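Side-chain contacts in putative fructose-aminoacid-6-phosphate deglycase (Bacillus subtilis, PDB 3EUA), which converts a range of fructosamine 6-phosphates into glucose 6-phosphate and a free amino acid: residues E231-H234 and G235-I239; N300-L303 and R304-A307. All blocks are in the same frame, centred on the assembly; numbering follows the deposited sequence.

Contact 1: residues E231-H234 and G235-I239; sequences EYFH and GPFEI
Phe237 touches both Tyr232 and Phe233, by different parts. Its CB lies over the middle of the Tyr232 ring, 3.5 Å from the centroid and almost on the ring normal, a CH-pi contact. Beyond CB the Phe237 ring turns back over the preceding turn, because CG stands between the backbone N and the carbonyl carbon (chi1 77°). One face of that ring takes Phe233 CA, 4.0 Å from its centroid, and the edge of the Phe233 ring as well, in an offset edge-to-face pair with planes 71° apart; Phe233 CD1 comes to 3.7 Å from Phe237 CD2. Flat rings suit these places, since each can offer a face to a CH group or to the edge of another ring. Pro236 continues the apolar surface, its CB 4.4 Å from Tyr232 CD1. Gly235 has a positive phi, where a CB would run into the carbonyl O of His234. Phe237 N then donates to Tyr232 O at 2.9 Å. At the polar edge Tyr232 OH is hydrogen-bonded to Ser266 OG, while Glu231 is hydrogen-bonded to Ser60 and Tyr209 of the second subunit, and His234 to its Glu89. The whole is a turn running into the 3-10 segment 236-239, in the loop between strands 226-228 and 246-250 of the second SIS range, at the subunit interface.

Contact 2: residues N300-L303 and R304-A307; sequences NRVL and RSYA
Val302 and Tyr306, one helical turn apart, lie side by side and point the same way, and their side chains make the close apolar contact here: Val302 CG1 is 3.6 Å from Tyr306 CE1. With CG1 anti to its backbone N (chi1 169°), Val302 sends that methyl forward along the helix to the phenol ring. The branched valine thus places one methyl against the ring, and the phenol of Tyr306 is long enough to carry its OH to a weak hydrogen bond with Glu179. On this buried face of helix 288-313 both pack on Leu276 of strand 273-277. Leu303 covers the same strand residue and reaches Val207 of helix 205-220; the small Ala307 meets Tyr211 and Ile215 of that helix.

The partly exposed side is looser. Arg301 bends at chi2 (62°), which brings NH1 back to 3.7 Å from Arg304 CB, where the two side chains cross at about a right angle. The end of Arg304 leads away, which probably limits repulsion; Arg301 NH1 and Arg304 NE are 6.5 Å apart. Arg301 also packs on Tyr172 and Leu176 of helix 158-190.

Between the two sides, Val302 O accepts from Tyr306 N at 3.3 Å and weakly from Ser305 N. Ser305 OG, turned back by its chi1 of 67°, also donates to it; the modelled 2.5 Å from Ser305 OG to Val302 O is suspiciously short, so its exact value is doubtful. The chemistry is nonetheless consistent with a serine hydroxyl satisfied within its own helix, at an oxygen already engaged by backbone donors.

Contact 1 and contact 2 both belong to the second SIS half, but they occupy different parts of it. Their centres are 26 Å apart and their nearest atoms about 16 Å, so neither touches the other. Along the chain they follow in series, with strands 246-250 and 273-277 between them. Contact 1 lies at the periphery of the chain, its centre 24 Å from that of the chain, where the second subunit meets it. Contact 2 is closer in, at 13 Å, and no other chain of the assembly reaches it; its helix packs within the subunit. The four-stranded parallel sheet relates them: Tyr232 and Pro236 touch strand 226-228 at one edge, whereas Val302, Leu303 and Tyr306 pack on strand 273-277 at the other.

Contact 1: residues E231-H234 and G235-I239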
ATOM      1  N   GLU A 231       7.172   4.449  -7.706  1.00 21.03           N
ATOM      2  CA  GLU A 231       6.923   5.674  -6.928  1.00 21.00           C
ATOM      3  C   GLU A 231       8.186   6.516  -6.629  1.00 20.51           C
ATOM      4  O   GLU A 231       8.102   7.747  -6.519  1.00 20.15           O
ATOM      5  CB  GLU A 231       6.231   5.283  -5.612  1.00 21.31           C
ATOM      6  CG  GLU A 231       4.752   4.784  -5.735  1.00 23.41           C
ATOM      7  CD  GLU A 231       3.798   5.890  -6.161  1.00 25.81           C
ATOM      8  OE1 GLU A 231       3.205   6.508  -5.247  1.00 25.77           O
ATOM      9  OE2 GLU A 231       3.717   6.214  -7.374  1.00 23.62           O
ATOM     10  N   TYR A 232       9.314   5.819  -6.454  1.00 19.84           N
ATOM     11  CA  TYR A 232      10.647   6.384  -6.199  1.00 19.13           C
ATOM     12  C   TYR A 232      10.955   7.622  -7.012  1.00 18.40           C
ATOM     13  O   TYR A 232      11.391   8.630  -6.472  1.00 18.89           O
ATOM     14  CB  TYR A 232      11.681   5.314  -6.571  1.00 18.15           C
ATOM     15  CG  TYR A 232      13.160   5.607  -6.288  1.00 18.26           C
ATOM     16  CD1 TYR A 232      13.604   5.857  -4.984  1.00 19.18           C
ATOM     17  CD2 TYR A 232      14.123   5.514  -7.291  1.00 17.48           C
ATOM     18  CE1 TYR A 232      14.934   6.054  -4.684  1.00 17.41           C
ATOM     19  CE2 TYR A 232      15.479   5.689  -6.988  1.00 19.09           C
ATOM     20  CZ  TYR A 232      15.869   5.959  -5.679  1.00 17.61           C
ATOM     21  OH  TYR A 232      17.206   6.149  -5.359  1.00 20.06           O
ATOM     22  N   PHE A 233      10.670   7.563  -8.310  1.00 18.34           N
ATOM     23  CA  PHE A 233      10.988   8.653  -9.231  1.00 18.57           C
ATOM     24  C   PHE A 233       9.983   9.808  -9.223  1.00 19.22           C
ATOM     25  O   PHE A 233      10.104  10.761 -10.022  1.00 19.05           O
ATOM     26  CB  PHE A 233      11.187   8.103 -10.660  1.00 18.18           C
ATOM     27  CG  PHE A 233      12.405   7.263 -10.809  1.00 17.69           C
ATOM     28  CD1 PHE A 233      13.652   7.849 -10.760  1.00 17.42           C
ATOM     29  CD2 PHE A 233      12.320   5.888 -10.993  1.00 17.30           C
ATOM     30  CE1 PHE A 233      14.789   7.094 -10.871  1.00 18.38           C
ATOM     31  CE2 PHE A 233      13.445   5.118 -11.104  1.00 18.63           C
ATOM     32  CZ  PHE A 233      14.700   5.726 -11.064  1.00 19.05           C
ATOM     33  N   HIS A 234       9.060   9.773  -8.253  1.00 19.92           N
ATOM     34  CA  HIS A 234       8.038  10.801  -8.124  1.00 20.41           C
ATOM     35  C   HIS A 234       8.043  11.428  -6.753  1.00 20.78           C
ATOM     36  O   HIS A 234       7.018  11.936  -6.279  1.00 21.19           O
ATOM     37  CB  HIS A 234       6.711  10.206  -8.555  1.00 20.28           C
ATOM     38  CG  HIS A 234       6.785   9.710  -9.953  1.00 21.16           C
ATOM     39  ND1 HIS A 234       6.784  10.564 -11.040  1.00 22.41           N
ATOM     40  CD2 HIS A 234       7.004   8.472 -10.442  1.00 20.85           C
ATOM     41  CE1 HIS A 234       6.948   9.855 -12.144  1.00 22.50           C
ATOM     42  NE2 HIS A 234       7.082   8.585 -11.808  1.00 21.86           N
ATOM     43  N   GLY A 235       9.232  11.425  -6.146  1.00 20.25           N
ATOM     44  CA  GLY A 235       9.441  12.097  -4.903  1.00 20.55           C
ATOM     45  C   GLY A 235      10.549  11.562  -4.031  1.00 19.81           C
ATOM     46  O   GLY A 235      11.482  12.292  -3.717  1.00 20.37           O
ATOM     47  N   PRO A 236      10.407  10.315  -3.569  1.00 19.56           N
ATOM     48  CA  PRO A 236      11.390   9.702  -2.635  1.00 18.90           C
ATOM     49  C   PRO A 236      12.859   9.746  -3.057  1.00 18.55           C
ATOM     50  O   PRO A 236      13.734   9.882  -2.189  1.00 18.12           O
ATOM     51  CB  PRO A 236      10.906   8.260  -2.504  1.00 18.19           C
ATOM     52  CG  PRO A 236       9.435   8.354  -2.712  1.00 20.18           C
ATOM     53  CD  PRO A 236       9.246   9.430  -3.785  1.00 19.31           C
ATOM     54  N   PHE A 237      13.122   9.635  -4.360  1.00 18.18           N
ATOM     55  CA  PHE A 237      14.506   9.648  -4.870  1.00 17.80           C
ATOM     56  C   PHE A 237      15.292  10.914  -4.512  1.00 17.85           C
ATOM     57  O   PHE A 237      16.516  10.891  -4.489  1.00 17.96           O
ATOM     58  CB  PHE A 237      14.557   9.312  -6.380  1.00 17.84           C
ATOM     59  CG  PHE A 237      14.163  10.422  -7.324  1.00 18.16           C
ATOM     60  CD1 PHE A 237      13.094  11.264  -7.081  1.00 18.72           C
ATOM     61  CD2 PHE A 237      14.801  10.519  -8.547  1.00 16.57           C
ATOM     62  CE1 PHE A 237      12.731  12.221  -7.987  1.00 17.89           C
ATOM     63  CE2 PHE A 237      14.445  11.449  -9.470  1.00 17.65           C
ATOM     64  CZ  PHE A 237      13.396  12.320  -9.206  1.00 19.00           C
ATOM     65  N   GLU A 238      14.603  12.019  -4.215  1.00 18.79           N
ATOM     66  CA  GLU A 238      15.293  13.242  -3.771  1.00 18.81           C
ATOM     67  C   GLU A 238      16.080  13.036  -2.470  1.00 19.08           C
ATOM     68  O   GLU A 238      17.027  13.787  -2.182  1.00 19.03           O
ATOM     69  CB  GLU A 238      14.298  14.381  -3.582  1.00 18.74           C
ATOM     70  CG  GLU A 238      13.816  14.967  -4.870  1.00 18.71           C
ATOM     71  CD  GLU A 238      14.834  15.869  -5.588  1.00 20.26           C
ATOM     72  OE1 GLU A 238      15.602  16.596  -4.941  1.00 21.59           O
ATOM     73  OE2 GLU A 238      14.814  15.916  -6.815  1.00 19.60           O
ATOM     74  N   ILE A 239      15.704  12.028  -1.696  1.00 19.19           N
ATOM     75  CA  ILE A 239      16.363  11.743  -0.426  1.00 19.88           C
ATOM     76  C   ILE A 239      17.740  11.082  -0.573  1.00 20.09           C
ATOM     77  O   ILE A 239      18.578  11.198   0.318  1.00 20.37           O
ATOM     78  CB  ILE A 239      15.490  10.787   0.476  1.00 18.95           C
ATOM     79  CG1 ILE A 239      15.790  10.996   1.954  1.00 20.59           C
ATOM     80  CG2 ILE A 239      15.725   9.353   0.129  1.00 19.35           C
ATOM     81  CD1 ILE A 239      15.459  12.398   2.476  1.00 19.36           C
TER

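Contact 2: residues N300-L303 and R304-A307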
ATOM      1  N   ASN A 300      13.279 -13.093   0.190  1.00 17.46           N
ATOM      2  CA  ASN A 300      12.934 -13.040   1.589  1.00 18.41           C
ATOM      3  C   ASN A 300      13.821 -13.920   2.472  1.00 18.16           C
ATOM      4  O   ASN A 300      14.193 -13.515   3.591  1.00 18.39           O
ATOM      5  CB  ASN A 300      11.497 -13.481   1.798  1.00 17.89           C
ATOM      6  CG  ASN A 300      11.062 -13.311   3.208  1.00 21.11           C
ATOM      7  OD1 ASN A 300      11.066 -12.200   3.709  1.00 22.49           O
ATOM      8  ND2 ASN A 300      10.627 -14.404   3.860  1.00 20.79           N
ATOM      9  N   ARG A 301      14.114 -15.129   1.994  1.00 18.48           N
ATOM     10  CA  ARG A 301      14.955 -16.059   2.756  1.00 18.44           C
ATOM     11  C   ARG A 301      16.375 -15.527   2.885  1.00 18.08           C
ATOM     12  O   ARG A 301      16.988 -15.599   3.936  1.00 18.22           O
ATOM     13  CB  ARG A 301      14.980 -17.427   2.088  1.00 18.87           C
ATOM     14  CG  ARG A 301      15.830 -18.495   2.819  1.00 18.76           C
ATOM     15  CD  ARG A 301      15.285 -18.781   4.253  1.00 20.95           C
ATOM     16  NE  ARG A 301      16.200 -19.561   5.081  1.00 20.33           N
ATOM     17  CZ  ARG A 301      17.167 -19.050   5.842  1.00 21.69           C
ATOM     18  NH1 ARG A 301      17.403 -17.754   5.902  1.00 22.64           N
ATOM     19  NH2 ARG A 301      17.921 -19.855   6.561  1.00 24.21           N
ATOM     20  N   VAL A 302      16.918 -14.986   1.795  1.00 18.95           N
ATOM     21  CA  VAL A 302      18.279 -14.420   1.833  1.00 18.60           C
ATOM     22  C   VAL A 302      18.351 -13.256   2.814  1.00 19.14           C
ATOM     23  O   VAL A 302      19.291 -13.158   3.617  1.00 19.34           O
ATOM     24  CB  VAL A 302      18.712 -13.965   0.448  1.00 18.77           C
ATOM     25  CG1 VAL A 302      19.994 -13.139   0.513  1.00 18.97           C
ATOM     26  CG2 VAL A 302      18.860 -15.205  -0.476  1.00 18.53           C
ATOM     27  N   LEU A 303      17.335 -12.390   2.777  1.00 19.67           N
ATOM     28  CA  LEU A 303      17.250 -11.236   3.674  1.00 19.63           C
ATOM     29  C   LEU A 303      17.243 -11.656   5.138  1.00 20.59           C
ATOM     30  O   LEU A 303      17.797 -10.959   5.979  1.00 20.47           O
ATOM     31  CB  LEU A 303      16.028 -10.385   3.354  1.00 19.53           C
ATOM     32  CG  LEU A 303      16.143  -9.440   2.162  1.00 18.99           C
ATOM     33  CD1 LEU A 303      14.797  -8.844   1.885  1.00 17.81           C
ATOM     34  CD2 LEU A 303      17.219  -8.357   2.420  1.00 18.58           C
ATOM     35  N   ARG A 304      16.662 -12.810   5.440  1.00 21.98           N
ATOM     36  CA  ARG A 304      16.684 -13.288   6.809  1.00 23.21           C
ATOM     37  C   ARG A 304      18.119 -13.544   7.258  1.00 22.04           C
ATOM     38  O   ARG A 304      18.417 -13.324   8.410  1.00 22.56           O
ATOM     39  CB  ARG A 304      15.884 -14.566   6.994  1.00 24.56           C
ATOM     40  CG  ARG A 304      15.689 -14.962   8.476  1.00 30.02           C
ATOM     41  CD  ARG A 304      14.564 -14.180   9.037  1.00 37.27           C
ATOM     42  NE  ARG A 304      14.352 -14.355  10.468  1.00 40.59           N
ATOM     43  CZ  ARG A 304      13.269 -13.905  11.117  1.00 42.39           C
ATOM     44  NH1 ARG A 304      13.150 -14.108  12.426  1.00 42.30           N
ATOM     45  NH2 ARG A 304      12.281 -13.285  10.464  1.00 42.19           N
ATOM     46  N   SER A 305      19.003 -14.018   6.379  1.00 21.75           N
ATOM     47  CA  SER A 305      20.387 -14.264   6.763  1.00 21.53           C
ATOM     48  C   SER A 305      21.102 -12.932   7.018  1.00 21.26           C
ATOM     49  O   SER A 305      21.970 -12.840   7.888  1.00 20.44           O
ATOM     50  CB  SER A 305      21.094 -15.122   5.709  1.00 22.21           C
ATOM     51  OG  SER A 305      21.238 -14.436   4.486  1.00 21.42           O
ATOM     52  N   TYR A 306      20.709 -11.890   6.273  1.00 20.85           N
ATOM     53  CA  TYR A 306      21.265 -10.556   6.451  1.00 20.37           C
ATOM     54  C   TYR A 306      20.840 -10.041   7.823  1.00 20.10           C
ATOM     55  O   TYR A 306      21.656  -9.467   8.540  1.00 20.82           O
ATOM     56  CB  TYR A 306      20.809  -9.593   5.347  1.00 20.32           C
ATOM     57  CG  TYR A 306      21.537  -9.671   4.005  1.00 21.44           C
ATOM     58  CD1 TYR A 306      21.667 -10.868   3.311  1.00 22.56           C
ATOM     59  CD2 TYR A 306      22.037  -8.511   3.400  1.00 22.73           C
ATOM     60  CE1 TYR A 306      22.309 -10.925   2.081  1.00 21.71           C
ATOM     61  CE2 TYR A 306      22.673  -8.555   2.170  1.00 22.78           C
ATOM     62  CZ  TYR A 306      22.807  -9.760   1.508  1.00 22.23           C
ATOM     63  OH  TYR A 306      23.447  -9.788   0.278  1.00 21.32           O
ATOM     64  N   ALA A 307      19.578 -10.270   8.178  1.00 19.54           N
ATOM     65  CA  ALA A 307      19.017  -9.865   9.479  1.00 19.85           C
ATOM     66  C   ALA A 307      19.754 -10.520  10.642  1.00 19.92           C
ATOM     67  O   ALA A 307      20.079  -9.853  11.620  1.00 19.56           O
ATOM     68  CB  ALA A 307      17.513 -10.191   9.533  1.00 19.36           C
TER